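Local coordinates for P-granule scaffold (Caenorhabditis japonica, PDB 5W4A), which is a germ-granule (P-granule) scaffold whose N-terminal domain, described here, probably contributes to granule assembly linked to mRNA repression, at residues 14-17 with 22-25; 199-202 with 208-211; 31-36 with 42-47. All blocks are in the same frame, centred on the assembly; numbering follows the deposited sequence. Where two conformers were deposited one is given.

In the fold
Three short-range contacts, each joining two neighbouring elements of the chain, lie close together in a mostly helical domain, interaction 1 nearer its centre than the other two. Interaction 1 comes first and packs strand 14-16 of a small antiparallel hairpin on helix 20-28. Interaction 3 follows, between helices 30-35 and 42-47, and interaction 2 closes the series near the C-terminus, between helices 187-201 and 206-213. Their centres are about 13 Å (1 to 2), 14 Å (1 to 3) and 14 Å (2 to 3) apart, and each pair of contacts touches through apolar side chains. The C-terminal helix thus packs against the N-terminal elements, so both ends of the domain share one buried apolar region.

Interaction 1: residues 14-17 with 22-25; sequences IRTY and LALY
Ile14 and Thr16 reach from the second strand of a beta-hairpin, 9-11 with 14-16, onto the first turn of the helix that follows it, 20-28. Being two apart on the strand, they share the face turned to that helix, whereas Arg15 between them points away.

The contact across the segments is apolar, and it converges on a single methyl group. Ala23 CB lies 3.6 Å from Ile14 CG2 and 4.0 Å from Thr16 CG2, and the two methyls approach it from directions about at right angles. With CG1 beside the backbone N (chi1 -53°), Ile14 keeps CG2 on the side of the alanine and sends the longer branch on past it, where CD1 comes to 4.0 Å from Ala23 O. The small alanine lets the strand come close, the CA atoms of Ile14 and Ala23 being 6.1 Å apart. Phe11 of the partner strand also touches Ala23, Phe170 of helix 169-179 packs on both Ile14 and Thr16, and Ile14 CG1 meets Leu201 CD2 at 4.0 Å.

Polar bonds hold the strand end in place from outside the pair. The carboxylate of Asp171 takes Thr16 OG1 on OD1 and Tyr17 N on OD2. Thr16 OG1 is also bonded to Phe19 N, which ties the end of the hairpin to the loop leading into the helix. Thr16 has OG1 anti to the backbone N (chi1 -177°); the hydroxyl thereby serves these polar partners, while CG2, 5.0 Å from Ile14 CG2, is left to Ala23 CB.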
loop_
_atom_site.group_PDB
_atom_site.type_symbol
_atom_site.label_atom_id
_atom_site.label_comp_id
_atom_site.label_asym_id
_atom_site.label_seq_id
_atom_site.Cartn_x
_atom_site.Cartn_y
_atom_site.Cartn_z
ATOM N N ILE C 14 -14.380 -7.656 13.776
ATOM C CA ILE C 14 -13.974 -6.262 13.650
ATOM C C ILE C 14 -12.468 -6.226 13.929
ATOM O O ILE C 14 -12.032 -6.333 15.074
ATOM C CB ILE C 14 -14.743 -5.314 14.577
ATOM C CG1 ILE C 14 -16.275 -5.467 14.403
ATOM C CG2 ILE C 14 -14.293 -3.880 14.248
ATOM C CD1 ILE C 14 -17.115 -4.451 15.213
ATOM N N ARG C 15 -11.676 -6.065 12.867
ATOM C CA ARG C 15 -10.228 -5.943 12.936
ATOM C C ARG C 15 -9.842 -4.461 12.955
ATOM O O ARG C 15 -10.312 -3.674 12.118
ATOM C CB ARG C 15 -9.633 -6.650 11.720
ATOM C CG ARG C 15 -8.167 -6.528 11.534
ATOM C CD ARG C 15 -7.771 -7.456 10.327
ATOM N NE ARG C 15 -6.455 -7.158 9.835
ATOM C CZ ARG C 15 -5.324 -7.714 10.228
ATOM N NH1 ARG C 15 -5.295 -8.653 11.178
ATOM N NH2 ARG C 15 -4.220 -7.327 9.650
ATOM N N THR C 16 -9.031 -4.072 13.942
ATOM C CA THR C 16 -8.776 -2.657 14.207
ATOM C C THR C 16 -7.395 -2.442 14.818
ATOM O O THR C 16 -6.897 -3.259 15.582
ATOM C CB THR C 16 -9.884 -2.075 15.113
ATOM O OG1 THR C 16 -9.653 -0.670 15.314
ATOM C CG2 THR C 16 -9.962 -2.741 16.449
ATOM N N TYR C 17 -6.747 -1.333 14.426
ATOM C CA TYR C 17 -5.596 -0.799 15.155
ATOM C C TYR C 17 -6.008 0.414 15.988
ATOM O O TYR C 17 -5.741 0.471 17.196
ATOM C CB TYR C 17 -4.432 -0.413 14.201
ATOM C CG TYR C 17 -3.381 0.276 14.991
ATOM C CD1 TYR C 17 -2.604 -0.428 15.912
ATOM C CD2 TYR C 17 -3.236 1.656 14.921
ATOM C CE1 TYR C 17 -1.726 0.210 16.750
ATOM C CE2 TYR C 17 -2.347 2.306 15.737
ATOM C CZ TYR C 17 -1.592 1.580 16.650
ATOM O OH TYR C 17 -0.699 2.194 17.479
ATOM N N LEU C 22 -13.791 0.942 20.628
ATOM C CA LEU C 22 -15.018 1.139 19.854
ATOM C C LEU C 22 -15.511 -0.188 19.295
ATOM O O LEU C 22 -16.717 -0.475 19.310
ATOM C CB LEU C 22 -14.775 2.143 18.726
ATOM C CG LEU C 22 -15.935 2.410 17.762
ATOM C CD1 LEU C 22 -17.080 3.075 18.493
ATOM C CD2 LEU C 22 -15.492 3.299 16.608
ATOM N N ALA C 23 -14.592 -0.988 18.754
ATOM C CA ALA C 23 -14.957 -2.304 18.252
ATOM C C ALA C 23 -15.567 -3.163 19.358
ATOM O O ALA C 23 -16.599 -3.802 19.163
ATOM C CB ALA C 23 -13.721 -2.971 17.659
ATOM N N LEU C 24 -14.910 -3.215 20.508
ATOM C CA LEU C 24 -15.409 -4.009 21.613
ATOM C C LEU C 24 -16.775 -3.508 22.058
ATOM O O LEU C 24 -17.682 -4.312 22.314
ATOM C CB LEU C 24 -14.422 -3.946 22.780
ATOM C CG LEU C 24 -14.886 -4.689 24.047
ATOM C CD1 LEU C 24 -15.150 -6.184 23.768
ATOM C CD2 LEU C 24 -13.847 -4.542 25.139
ATOM N N TYR C 25 -16.935 -2.186 22.164
ATOM C CA TYR C 25 -18.229 -1.623 22.528
ATOM C C TYR C 25 -19.324 -2.124 21.590
ATOM O O TYR C 25 -20.395 -2.552 22.035
ATOM C CB TYR C 25 -18.180 -0.082 22.532
ATOM C CG TYR C 25 -19.510 0.488 22.972
ATOM C CD1 TYR C 25 -19.746 0.752 24.302
ATOM C CD2 TYR C 25 -20.544 0.676 22.068
ATOM C CE1 TYR C 25 -20.981 1.230 24.723
ATOM C CE2 TYR C 25 -21.776 1.133 22.476
ATOM C CZ TYR C 25 -21.983 1.407 23.808
ATOM O OH TYR C 25 -23.224 1.855 24.197
#

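Interaction 2: residues 199-202 with 208-211; sequences NRLD and LADI
Asp202 OD1 is the polar atom of this contact: it forms a salt bridge with Arg213 NH1 and lies only 3.2 Å from Ala209 CB, a short approach for a methyl group. The contact belongs to a helix-loop-helix turn in which helix 187-201 gives way, over a few residues, to the short C-terminal helix 206-213. The aspartate's CB sets off away from the second helix, yet with CG beside the backbone N (chi1 -77°) the carboxylate swings back over Ala209. Arg213 lies on the same helix as Ala209, one turn further on, so the salt bridge spans the turn just beside the apolar packing and would be expected to favour the charged form of Asp202.

Leu201 carries that packing. Its CB meets Ala209 CB at 4.0 Å, while CD1 extends further, to 3.7 Å from Ala209 N and 3.9 Å from Leu208 CB. One methyl thus lies against the backbone where the two residues join. The extended second torsion (chi2 -170°) continues the line from CA through CB and CG to CD1, which carries this methyl that far. The side chains of Leu201 and Leu208 cross at about a right angle, and the small alanine lets the CA atoms of Leu201 and Ala209 come within 5.8 Å.

Beyond the pair, Leu208 packs on Leu33 of helix 30-35 and on Phe48, while Arg200 forms a salt bridge with Glu10 of the N-terminal hairpin. The crossing of the leucines finishes with Leu201 CD2 at 4.2 Å from Leu208 CD1.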
loop_
_atom_site.group_PDB
_atom_site.type_symbol
_atom_site.label_atom_id
_atom_site.label_comp_id
_atom_site.label_asym_id
_atom_site.label_seq_id
_atom_site.Cartn_x
_atom_site.Cartn_y
_atom_site.Cartn_z
ATOM N N ASN C 199 -18.660 -6.874 4.650
ATOM C CA ASN C 199 -18.435 -8.274 4.310
ATOM C C ASN C 199 -17.955 -9.068 5.519
ATOM O O ASN C 199 -18.303 -10.245 5.673
ATOM C CB ASN C 199 -17.441 -8.379 3.146
ATOM C CG ASN C 199 -17.068 -9.813 2.822
ATOM O OD1 ASN C 199 -17.888 -10.580 2.319
ATOM N ND2 ASN C 199 -15.830 -10.181 3.109
ATOM N N ARG C 200 -17.159 -8.451 6.389
ATOM C CA ARG C 200 -16.770 -9.117 7.612
ATOM C C ARG C 200 -17.928 -9.117 8.603
ATOM O O ARG C 200 -18.186 -10.133 9.255
ATOM C CB ARG C 200 -15.547 -8.451 8.240
ATOM C CG ARG C 200 -14.258 -8.528 7.422
ATOM C CD ARG C 200 -13.631 -9.958 7.382
ATOM N NE ARG C 200 -13.549 -10.643 8.680
ATOM C CZ ARG C 200 -12.532 -10.557 9.548
ATOM N NH1 ARG C 200 -11.458 -9.791 9.313
ATOM N NH2 ARG C 200 -12.585 -11.252 10.677
ATOM N N LEU C 201 -18.638 -7.999 8.725
ATOM C CA LEU C 201 -19.730 -7.915 9.696
ATOM C C LEU C 201 -20.855 -8.869 9.375
ATOM O O LEU C 201 -21.517 -9.389 10.283
ATOM C CB LEU C 201 -20.319 -6.515 9.723
ATOM C CG LEU C 201 -19.703 -5.451 10.585
ATOM C CD1 LEU C 201 -20.685 -4.280 10.564
ATOM C CD2 LEU C 201 -19.445 -5.924 12.012
ATOM N N ASP C 202 -21.158 -9.041 8.095
ATOM C CA ASP C 202 -22.265 -9.917 7.753
ATOM C C ASP C 202 -22.096 -11.306 8.368
ATOM O O ASP C 202 -23.097 -11.998 8.575
ATOM C CB ASP C 202 -22.410 -10.002 6.240
ATOM C CG ASP C 202 -23.063 -8.765 5.638
ATOM O OD1 ASP C 202 -23.858 -8.061 6.312
ATOM O OD2 ASP C 202 -22.796 -8.515 4.443
ATOM N N LEU C 208 -25.326 -5.176 13.374
ATOM C CA LEU C 208 -24.506 -4.005 13.133
ATOM C C LEU C 208 -24.470 -3.700 11.646
ATOM O O LEU C 208 -24.534 -2.540 11.251
ATOM C CB LEU C 208 -23.085 -4.207 13.661
ATOM C CG LEU C 208 -22.861 -4.389 15.174
ATOM C CD1 LEU C 208 -21.376 -4.665 15.476
ATOM C CD2 LEU C 208 -23.319 -3.186 15.884
ATOM N N ALA C 209 -24.351 -4.734 10.811
ATOM C CA ALA C 209 -24.364 -4.505 9.364
ATOM C C ALA C 209 -25.667 -3.848 8.929
ATOM O O ALA C 209 -25.667 -2.913 8.112
ATOM C CB ALA C 209 -24.146 -5.838 8.630
ATOM N N ASP C 210 -26.788 -4.309 9.496
ATOM C CA ASP C 210 -28.098 -3.785 9.122
ATOM C C ASP C 210 -28.244 -2.300 9.471
ATOM O O ASP C 210 -28.773 -1.523 8.669
ATOM C CB ASP C 210 -29.183 -4.626 9.790
ATOM C CG ASP C 210 -30.586 -4.143 9.470
ATOM O OD1 ASP C 210 -30.896 -3.943 8.273
ATOM O OD2 ASP C 210 -31.380 -3.982 10.421
ATOM N N ILE C 211 -27.721 -1.876 10.627
ATOM C CA ILE C 211 -27.788 -0.462 10.993
ATOM C C ILE C 211 -26.982 0.382 10.006
ATOM O O ILE C 211 -27.434 1.436 9.546
ATOM C CB ILE C 211 -27.300 -0.250 12.446
ATOM C CG1 ILE C 211 -28.042 -1.144 13.440
ATOM C CG2 ILE C 211 -27.540 1.180 12.852
ATOM C CD1 ILE C 211 -27.344 -1.239 14.792
#

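Interaction 3: residues 31-36 with 42-47; sequences ELLVSD and SFAAYV
Leu33 presses one methyl onto the backbone joining Ala44 and Ala45, and this packs helix 30-35 on helix 42-47 in a helix-loop-helix unit. Leu33 CD2 lies 3.7 Å from Ala45 CA and 3.8 Å from Ala45 N. The alanine methyls stand slightly further off, Ala45 CB at 4.1 Å and Ala44 CB at 4.2 Å from the same leucine carbon. The first shell is therefore a single branched side chain set against a smooth patch of helix, where two small residues leave the main chain accessible. With CG of Leu33 beside the backbone N (chi1 -75°), chi2 of 162° makes CD1 the extended branch, and CD2, turned off to the side, is the methyl that meets the alanines.

In the next shell, Ile211 of helix 206-213 and Ala40 of the connecting loop pack on Leu33, while Leu22 and Tyr25 cover Ala44, which lies where helix 42-47 meets helices 20-28 and 30-35. At the start of helix 42-47 the side chain of Asn41 accepts a bond from Ala44 N on OD1, which ties this alanine to the connecting loop, and Ala45 is backbone-bonded to Ser51, in the loop after the helix.

Outermost, on the solvent side of the first helix, Glu31 uses its two oxygens separately. OE1 forms a salt bridge with Lys207 of the C-terminal helix, which links the two helices. Ser35 OG, one turn along from the glutamate, donates to Glu31 OE2 at 2.6 Å, arriving from above the carboxylate plane, 54° out of it.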
loop_
_atom_site.group_PDB
_atom_site.type_symbol
_atom_site.label_atom_id
_atom_site.label_comp_id
_atom_site.label_asym_id
_atom_site.label_seq_id
_atom_site.Cartn_x
_atom_site.Cartn_y
_atom_site.Cartn_z
ATOM N N GLU C 31 -27.325 -4.932 20.357
ATOM C CA GLU C 31 -28.781 -4.863 20.485
ATOM C C GLU C 31 -29.213 -3.509 21.029
ATOM O O GLU C 31 -30.236 -2.959 20.603
ATOM C CB GLU C 31 -29.301 -6.007 21.365
ATOM C CG GLU C 31 -30.806 -5.985 21.600
ATOM C CD GLU C 31 -31.645 -6.057 20.324
ATOM O OE1 GLU C 31 -31.156 -6.536 19.273
ATOM O OE2 GLU C 31 -32.817 -5.622 20.381
ATOM N N LEU C 32 -28.424 -2.933 21.942
ATOM C CA LEU C 32 -28.732 -1.593 22.430
ATOM C C LEU C 32 -28.618 -0.555 21.318
ATOM O O LEU C 32 -29.417 0.381 21.254
ATOM C CB LEU C 32 -27.813 -1.243 23.602
ATOM C CG LEU C 32 -28.068 0.113 24.242
ATOM C CD1 LEU C 32 -29.469 0.152 24.917
ATOM C CD2 LEU C 32 -26.937 0.427 25.229
ATOM N N LEU C 33 -27.641 -0.711 20.415
ATOM C CA LEU C 33 -27.509 0.218 19.299
ATOM C C LEU C 33 -28.705 0.120 18.348
ATOM O O LEU C 33 -29.130 1.129 17.770
ATOM C CB LEU C 33 -26.195 -0.068 18.553
ATOM C CG LEU C 33 -24.917 0.417 19.252
ATOM C CD1 LEU C 33 -23.695 -0.266 18.684
ATOM C CD2 LEU C 33 -24.773 1.925 19.136
ATOM N N VAL C 34 -29.268 -1.086 18.188
ATOM C CA VAL C 34 -30.507 -1.267 17.426
ATOM C C VAL C 34 -31.691 -0.619 18.143
ATOM O O VAL C 34 -32.469 0.128 17.539
ATOM C CB VAL C 34 -30.766 -2.773 17.187
ATOM C CG1 VAL C 34 -32.157 -3.022 16.607
ATOM C CG2 VAL C 34 -29.725 -3.354 16.285
ATOM N N SER C 35 -31.864 -0.910 19.431
ATOM C CA SER C 35 -33.159 -0.714 20.084
ATOM C C SER C 35 -33.295 0.604 20.828
ATOM O O SER C 35 -34.418 1.090 20.994
ATOM C CB SER C 35 -33.421 -1.864 21.057
ATOM O OG SER C 35 -33.429 -3.086 20.341
ATOM N N ASP C 36 -32.204 1.178 21.317
ATOM C CA ASP C 36 -32.253 2.442 22.063
ATOM C C ASP C 36 -30.947 3.167 21.818
ATOM O O ASP C 36 -30.128 3.366 22.731
ATOM C CB ASP C 36 -32.490 2.190 23.548
ATOM C CG ASP C 36 -33.019 3.415 24.274
ATOM O OD1 ASP C 36 -33.066 4.507 23.663
ATOM O OD2 ASP C 36 -33.392 3.266 25.459
ATOM N N SER C 42 -22.528 7.655 22.054
ATOM C CA SER C 42 -22.827 8.482 20.889
ATOM C C SER C 42 -21.812 8.311 19.765
ATOM O O SER C 42 -22.163 8.471 18.600
ATOM C CB SER C 42 -22.891 9.956 21.283
ATOM O OG SER C 42 -21.594 10.443 21.592
ATOM N N PHE C 43 -20.551 8.033 20.091
ATOM C CA PHE C 43 -19.541 7.768 19.060
ATOM C C PHE C 43 -19.884 6.486 18.302
ATOM O O PHE C 43 -19.956 6.483 17.062
ATOM C CB PHE C 43 -18.167 7.722 19.756
ATOM C CG PHE C 43 -16.960 7.484 18.862
ATOM C CD1 PHE C 43 -16.977 7.635 17.477
ATOM C CD2 PHE C 43 -15.759 7.131 19.469
ATOM C CE1 PHE C 43 -15.821 7.387 16.720
ATOM C CE2 PHE C 43 -14.622 6.899 18.725
ATOM C CZ PHE C 43 -14.648 7.038 17.358
ATOM N N ALA C 44 -20.185 5.407 19.033
ATOM C CA ALA C 44 -20.607 4.164 18.398
ATOM C C ALA C 44 -21.898 4.342 17.613
ATOM O O ALA C 44 -22.030 3.827 16.492
ATOM C CB ALA C 44 -20.761 3.060 19.436
ATOM N N ALA C 45 -22.871 5.063 18.172
ATOM C CA ALA C 45 -24.141 5.197 17.474
ATOM C C ALA C 45 -23.968 5.901 16.141
ATOM O O ALA C 45 -24.603 5.529 15.147
ATOM C CB ALA C 45 -25.148 5.946 18.353
ATOM N N TYR C 46 -23.131 6.937 16.102
ATOM C CA TYR C 46 -22.897 7.657 14.862
ATOM C C TYR C 46 -22.146 6.802 13.851
ATOM O O TYR C 46 -22.515 6.743 12.674
ATOM C CB TYR C 46 -22.122 8.928 15.157
ATOM C CG TYR C 46 -21.901 9.802 13.963
ATOM C CD1 TYR C 46 -22.949 10.535 13.445
ATOM C CD2 TYR C 46 -20.651 9.923 13.374
ATOM C CE1 TYR C 46 -22.773 11.368 12.368
ATOM C CE2 TYR C 46 -20.458 10.748 12.281
ATOM C CZ TYR C 46 -21.530 11.477 11.783
ATOM O OH TYR C 46 -21.389 12.325 10.699
ATOM N N VAL C 47 -21.057 6.156 14.281
ATOM C CA VAL C 47 -20.250 5.351 13.358
ATOM C C VAL C 47 -21.078 4.259 12.676
ATOM O O VAL C 47 -20.911 3.993 11.467
ATOM C CB VAL C 47 -19.057 4.741 14.114
ATOM C CG1 VAL C 47 -18.439 3.606 13.310
ATOM C CG2 VAL C 47 -18.022 5.820 14.398
#